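Local coordinates for uncharacterized protein MG376 homolog (PDB 2HQL), which binds single-stranded DNA, as a small OB-fold protein of Mycoplasma pneumoniae whose wider biological role remains uncharacterised, at residues Ile70-Ile75 with Val94-Pro99; Leu30-Gln35 with Tyr47-Ala52. One frame throughout, in Å; residues are numbered along the deposited sequence.

Contact 1: Ile70-Ile75 with Val94-Pro99; sequences ISIEGI and VKIFNP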
loop_
_atom_site.group_PDB
_atom_site.type_symbol
_atom_site.label_atom_id
_atom_site.label_comp_id
_atom_site.label_asym_id
_atom_site.label_seq_id
_atom_site.Cartn_x
_atom_site.Cartn_y
_atom_site.Cartn_z
ATOM N N ILE A 70 14.160 -7.553 3.806
ATOM C CA ILE A 70 13.236 -7.765 4.903
ATOM C C ILE A 70 11.853 -7.980 4.312
ATOM O O ILE A 70 11.507 -7.366 3.303
ATOM C CB ILE A 70 13.193 -6.557 5.875
ATOM C CG1 ILE A 70 12.290 -6.900 7.075
ATOM C CG2 ILE A 70 12.683 -5.307 5.139
ATOM C CD1 ILE A 70 12.289 -5.890 8.197
ATOM N N SER A 71 11.083 -8.875 4.931
ATOM C CA SER A 71 9.719 -9.182 4.497
ATOM C C SER A 71 8.847 -8.903 5.694
ATOM O O SER A 71 9.246 -9.199 6.813
ATOM C CB SER A 71 9.572 -10.663 4.121
ATOM O OG SER A 71 10.477 -11.033 3.094
ATOM N N ILE A 72 7.661 -8.343 5.480
ATOM C CA ILE A 72 6.771 -8.055 6.602
ATOM C C ILE A 72 5.297 -8.263 6.287
ATOM O O ILE A 72 4.912 -8.623 5.172
ATOM C CB ILE A 72 6.887 -6.570 7.088
ATOM C CG1 ILE A 72 6.454 -5.623 5.958
ATOM C CG2 ILE A 72 8.309 -6.249 7.560
ATOM C CD1 ILE A 72 6.090 -4.231 6.430
ATOM N N GLU A 73 4.488 -8.025 7.317
ATOM C CA GLU A 73 3.037 -8.050 7.239
ATOM C C GLU A 73 2.712 -6.690 7.850
ATOM O O GLU A 73 3.227 -6.350 8.911
ATOM C CB GLU A 73 2.441 -9.161 8.100
ATOM C CG GLU A 73 0.985 -9.466 7.751
ATOM C CD GLU A 73 -0.012 -8.986 8.787
ATOM O OE1 GLU A 73 0.128 -9.407 9.954
ATOM O OE2 GLU A 73 -0.936 -8.205 8.441
ATOM N N GLY A 74 1.887 -5.892 7.194
ATOM C CA GLY A 74 1.602 -4.595 7.769
ATOM C C GLY A 74 0.270 -4.020 7.374
ATOM O O GLY A 74 -0.546 -4.682 6.727
ATOM N N ILE A 75 0.060 -2.768 7.763
ATOM C CA ILE A 75 -1.181 -2.061 7.482
ATOM C C ILE A 75 -0.881 -0.803 6.664
ATOM O O ILE A 75 -0.072 0.038 7.056
ATOM C CB ILE A 75 -1.880 -1.683 8.802
ATOM C CG1 ILE A 75 -1.941 -2.906 9.724
ATOM C CG2 ILE A 75 -3.274 -1.214 8.535
ATOM C CD1 ILE A 75 -2.491 -2.619 11.112
ATOM N N VAL A 94 3.353 -4.769 11.271
ATOM C CA VAL A 94 2.643 -5.554 12.270
ATOM C C VAL A 94 3.506 -6.756 12.588
ATOM O O VAL A 94 3.593 -7.191 13.735
ATOM C CB VAL A 94 1.272 -6.057 11.740
ATOM C CG1 VAL A 94 0.746 -7.157 12.634
ATOM C CG2 VAL A 94 0.263 -4.914 11.702
ATOM N N LYS A 95 4.171 -7.281 11.568
ATOM C CA LYS A 95 5.004 -8.450 11.760
ATOM C C LYS A 95 6.219 -8.537 10.825
ATOM O O LYS A 95 6.138 -8.239 9.631
ATOM C CB LYS A 95 4.125 -9.694 11.606
ATOM C CG LYS A 95 4.770 -10.976 12.069
ATOM C CD LYS A 95 3.784 -12.124 12.072
ATOM C CE LYS A 95 4.449 -13.386 12.568
ATOM N NZ LYS A 95 5.625 -13.728 11.719
ATOM N N ILE A 96 7.353 -8.939 11.389
ATOM C CA ILE A 96 8.576 -9.106 10.617
ATOM C C ILE A 96 8.813 -10.598 10.481
ATOM O O ILE A 96 8.665 -11.351 11.448
ATOM C CB ILE A 96 9.803 -8.490 11.319
ATOM C CG1 ILE A 96 9.616 -6.982 11.479
ATOM C CG2 ILE A 96 11.058 -8.774 10.502
ATOM C CD1 ILE A 96 10.787 -6.302 12.148
ATOM N N PHE A 97 9.182 -11.032 9.284
ATOM C CA PHE A 97 9.422 -12.450 9.053
ATOM C C PHE A 97 10.911 -12.806 9.036
ATOM O O PHE A 97 11.781 -11.936 8.890
ATOM C CB PHE A 97 8.779 -12.878 7.728
ATOM C CG PHE A 97 7.284 -12.653 7.667
ATOM C CD1 PHE A 97 6.420 -13.363 8.504
ATOM C CD2 PHE A 97 6.739 -11.746 6.758
ATOM C CE1 PHE A 97 5.044 -13.177 8.435
ATOM C CE2 PHE A 97 5.357 -11.554 6.683
ATOM C CZ PHE A 97 4.509 -12.271 7.524
ATOM N N ASN A 98 11.191 -14.094 9.210
ATOM C CA ASN A 98 12.561 -14.590 9.182
ATOM C C ASN A 98 13.008 -14.594 7.726
ATOM O O ASN A 98 12.388 -15.243 6.882
ATOM C CB ASN A 98 12.627 -16.008 9.762
ATOM C CG ASN A 98 13.918 -16.726 9.414
ATOM O OD1 ASN A 98 14.986 -16.123 9.373
ATOM N ND2 ASN A 98 13.823 -18.032 9.180
ATOM N N PRO A 99 14.084 -13.855 7.408
ATOM C CA PRO A 99 14.589 -13.793 6.032
ATOM C C PRO A 99 14.947 -15.153 5.432
ATOM O O PRO A 99 15.444 -15.242 4.303
ATOM C CB PRO A 99 15.793 -12.856 6.147
ATOM C CG PRO A 99 16.248 -13.065 7.549
ATOM C CD PRO A 99 14.956 -13.092 8.317
HETATM O O HOH W 1 12.991 -10.703 6.207
#
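Glu73 and the pair Val94 and Lys95 illustrate how an antiparallel ladder absorbs one extra residue. Glu73 O takes two backbone bonds, from Val94 N at 2.8 Å and Lys95 N at 3.0 Å, while Glu73 N donates to Lys95 O. Two residues facing one define a classic beta bulge, set here in the hairpin of strands 69-81 and 86-96 of the OB fold. Beyond it, Phe97 N donates to Ser71 O in a nearly straight bond (N-H...O 170°), and a water bridges the next step, accepting from Ser71 N and donating to Phe97 O.

Side-chain contacts lie on both faces. On the side of Ile72 and Ile96, the CG2 branch of Ile96 reaches Ile70 CD1 at 3.9 Å; Leu56, Leu60 and His63 of helix 54-64 pack against this isoleucine group. On the side of Glu73 and Lys95, the Phe97 ring leans obliquely back across the partner strand: its CG stands beside the backbone N (chi1 -59°), which brings CE2 to 3.3 Å from Ile72 C and CZ to 3.8 Å from Glu73 CB. At the far end, Val94 CG2 meets both CG1 and CD1 of Ile75, each at 3.6 Å.

Contact 2: Leu30-Gln35 with Tyr47-Ala52; sequences LVTIKQ and YYVIYA
The ring of Tyr47 is approached in two ways from strand 28-39. Lys34 CB sits over one face, 4.3 Å from the ring centroid and only 9° off the normal, a CH-pi contact, whereas Thr32 CG2 meets the ring edge in plane at CD1. Tyr48, on the other face of the sheet, receives Gln35 CB in plane at its edge, 3.9 Å from CE2. These residues belong to the antiparallel hairpin of strands 28-39 and 42-53, part of the OB fold.

The ladder is regular. Val31 with Ile50 and Ile33 with Tyr48 are hydrogen-bonded pairs, each joined by two backbone bonds; Thr32 with Val49 is a non-hydrogen-bonded pair between them. CA-H...O contacts supplement the ladder, among them Tyr47 CA to Ile33 O at 3.2 Å.

Val31, Ile33 and Ile50 point to the interior, where Leu60 of helix 54-64, Ile70, and Ile91 and Ile93 of strand 86-96 close over them. Leu30, on the side of Tyr51 and Thr32, lies alongside Tyr51 with CG 3.7 Å from Tyr51 CB; Tyr51 in turn touches Thr90 and Glu92 of strand 86-96. The amide of Gln35 has partners in both subunits: NE2 donates to Glu14 O of the same chain, and OE1 is hydrogen-bonded to Asn9 of the second subunit, so the ladder touches the dimer partner at Gln35.

Ile50 carries CG1 between its backbone N and carbonyl carbon (chi1 61°), which brings that branch nearer strand 28-39: CG1 lies 3.7 Å from Val31 CB, and CD1 3.6 Å from Ile33 CG1.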
loop_
_atom_site.group_PDB
_atom_site.type_symbol
_atom_site.label_atom_id
_atom_site.label_comp_id
_atom_site.label_asym_id
_atom_site.label_seq_id
_atom_site.Cartn_x
_atom_site.Cartn_y
_atom_site.Cartn_z
ATOM N N LEU A 30 11.803 4.387 11.251
ATOM C CA LEU A 30 11.426 4.328 9.854
ATOM C C LEU A 30 12.490 3.771 8.951
ATOM O O LEU A 30 13.648 4.192 8.986
ATOM C CB LEU A 30 11.012 5.708 9.342
ATOM C CG LEU A 30 9.613 6.174 9.753
ATOM C CD1 LEU A 30 9.599 6.623 11.221
ATOM C CD2 LEU A 30 9.197 7.312 8.824
ATOM N N VAL A 31 12.056 2.827 8.125
ATOM C CA VAL A 31 12.913 2.164 7.161
ATOM C C VAL A 31 12.365 2.389 5.743
ATOM O O VAL A 31 11.155 2.477 5.532
ATOM C CB VAL A 31 13.004 0.638 7.468
ATOM C CG1 VAL A 31 13.815 -0.085 6.377
ATOM C CG2 VAL A 31 13.648 0.428 8.840
ATOM N N THR A 32 13.269 2.520 4.779
ATOM C CA THR A 32 12.877 2.701 3.392
ATOM C C THR A 32 13.394 1.517 2.595
ATOM O O THR A 32 14.601 1.242 2.561
ATOM C CB THR A 32 13.418 3.999 2.813
ATOM O OG1 THR A 32 12.740 5.097 3.432
ATOM C CG2 THR A 32 13.168 4.053 1.309
ATOM N N ILE A 33 12.446 0.834 1.958
ATOM C CA ILE A 33 12.679 -0.380 1.185
ATOM C C ILE A 33 12.567 -0.188 -0.331
ATOM O O ILE A 33 11.810 0.646 -0.814
ATOM C CB ILE A 33 11.649 -1.462 1.611
ATOM C CG1 ILE A 33 11.626 -1.605 3.132
ATOM C CG2 ILE A 33 11.964 -2.770 0.978
ATOM C CD1 ILE A 33 12.942 -1.960 3.764
ATOM N N LYS A 34 13.327 -0.992 -1.066
ATOM C CA LYS A 34 13.326 -0.981 -2.525
ATOM C C LYS A 34 12.853 -2.348 -3.013
ATOM O O LYS A 34 13.279 -3.384 -2.500
ATOM C CB LYS A 34 14.737 -0.744 -3.071
ATOM C CG LYS A 34 14.871 -1.036 -4.575
ATOM C CD LYS A 34 16.321 -1.003 -5.082
ATOM C CE LYS A 34 17.157 -2.168 -4.544
ATOM N NZ LYS A 34 18.568 -2.151 -5.064
ATOM N N GLN A 35 11.962 -2.351 -3.996
ATOM C CA GLN A 35 11.476 -3.598 -4.573
ATOM C C GLN A 35 11.678 -3.437 -6.067
ATOM O O GLN A 35 11.325 -2.399 -6.612
ATOM C CB GLN A 35 9.985 -3.811 -4.274
ATOM C CG GLN A 35 9.487 -5.196 -4.675
ATOM C CD GLN A 35 8.063 -5.485 -4.241
ATOM O OE1 GLN A 35 7.097 -5.080 -4.896
ATOM N NE2 GLN A 35 7.927 -6.188 -3.122
ATOM N N TYR A 47 10.171 2.224 -4.404
ATOM C CA TYR A 47 10.588 2.519 -3.045
ATOM C C TYR A 47 9.369 2.697 -2.166
ATOM O O TYR A 47 8.394 3.360 -2.548
ATOM C CB TYR A 47 11.441 3.778 -2.998
ATOM C CG TYR A 47 12.884 3.575 -3.420
ATOM C CD1 TYR A 47 13.922 3.688 -2.495
ATOM C CD2 TYR A 47 13.217 3.317 -4.748
ATOM C CE1 TYR A 47 15.252 3.558 -2.887
ATOM C CE2 TYR A 47 14.545 3.189 -5.147
ATOM C CZ TYR A 47 15.552 3.315 -4.213
ATOM O OH TYR A 47 16.865 3.225 -4.611
ATOM N N TYR A 48 9.448 2.093 -0.982
ATOM C CA TYR A 48 8.376 2.127 -0.002
ATOM C C TYR A 48 8.945 2.539 1.335
ATOM O O TYR A 48 10.125 2.317 1.609
ATOM C CB TYR A 48 7.756 0.741 0.115
ATOM C CG TYR A 48 7.182 0.238 -1.188
ATOM C CD1 TYR A 48 5.979 0.744 -1.678
ATOM C CD2 TYR A 48 7.844 -0.731 -1.941
ATOM C CE1 TYR A 48 5.452 0.299 -2.877
ATOM C CE2 TYR A 48 7.322 -1.185 -3.150
ATOM C CZ TYR A 48 6.129 -0.666 -3.604
ATOM O OH TYR A 48 5.592 -1.101 -4.785
ATOM N N VAL A 49 8.107 3.156 2.159
ATOM C CA VAL A 49 8.529 3.574 3.481
ATOM C C VAL A 49 7.704 2.781 4.472
ATOM O O VAL A 49 6.482 2.768 4.415
ATOM C CB VAL A 49 8.301 5.077 3.717
ATOM C CG1 VAL A 49 8.714 5.443 5.127
ATOM C CG2 VAL A 49 9.088 5.892 2.709
ATOM N N ILE A 50 8.390 2.097 5.371
ATOM C CA ILE A 50 7.729 1.293 6.377
ATOM C C ILE A 50 8.206 1.782 7.737
ATOM O O ILE A 50 9.234 2.452 7.833
ATOM C CB ILE A 50 8.083 -0.201 6.193
ATOM C CG1 ILE A 50 9.590 -0.415 6.342
ATOM C CG2 ILE A 50 7.669 -0.664 4.801
ATOM C CD1 ILE A 50 9.996 -1.868 6.319
ATOM N N TYR A 51 7.450 1.475 8.787
ATOM C CA TYR A 51 7.848 1.886 10.132
ATOM C C TYR A 51 7.325 0.918 11.177
ATOM O O TYR A 51 6.573 0.003 10.855
ATOM C CB TYR A 51 7.354 3.303 10.468
ATOM C CG TYR A 51 5.856 3.457 10.611
ATOM C CD1 TYR A 51 5.057 3.741 9.502
ATOM C CD2 TYR A 51 5.235 3.323 11.853
ATOM C CE1 TYR A 51 3.668 3.890 9.629
ATOM C CE2 TYR A 51 3.846 3.467 11.992
ATOM C CZ TYR A 51 3.071 3.750 10.872
ATOM O OH TYR A 51 1.706 3.886 10.988
ATOM N N ALA A 52 7.742 1.128 12.426
ATOM C CA ALA A 52 7.324 0.296 13.547
ATOM C C ALA A 52 7.445 1.073 14.852
ATOM O O ALA A 52 8.229 2.013 14.963
ATOM C CB ALA A 52 8.172 -0.961 13.610
#

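In the fold
Contacts 1 and 2 come from two hairpins in series along the chain, and their isoleucines share one interior. Contact 2 closes before contact 1 opens, yet their centres are about 11 Å apart and strand 42-53 runs parallel to its neighbour 86-96, joining both into one sheet. The inner faces touch directly: Ile70 CG2 lies 3.6 Å from Ile33 CD1, and Ile72 CD1 lies 4.2 Å from Ile50 CG2. Strand 9-22 joins them again, pairing with 28-39 along one edge and with 69-81 along the other, while helix 54-64 packs against residues of both contacts. This closed arrangement is consistent with the OB fold of a single-stranded DNA-binding protein.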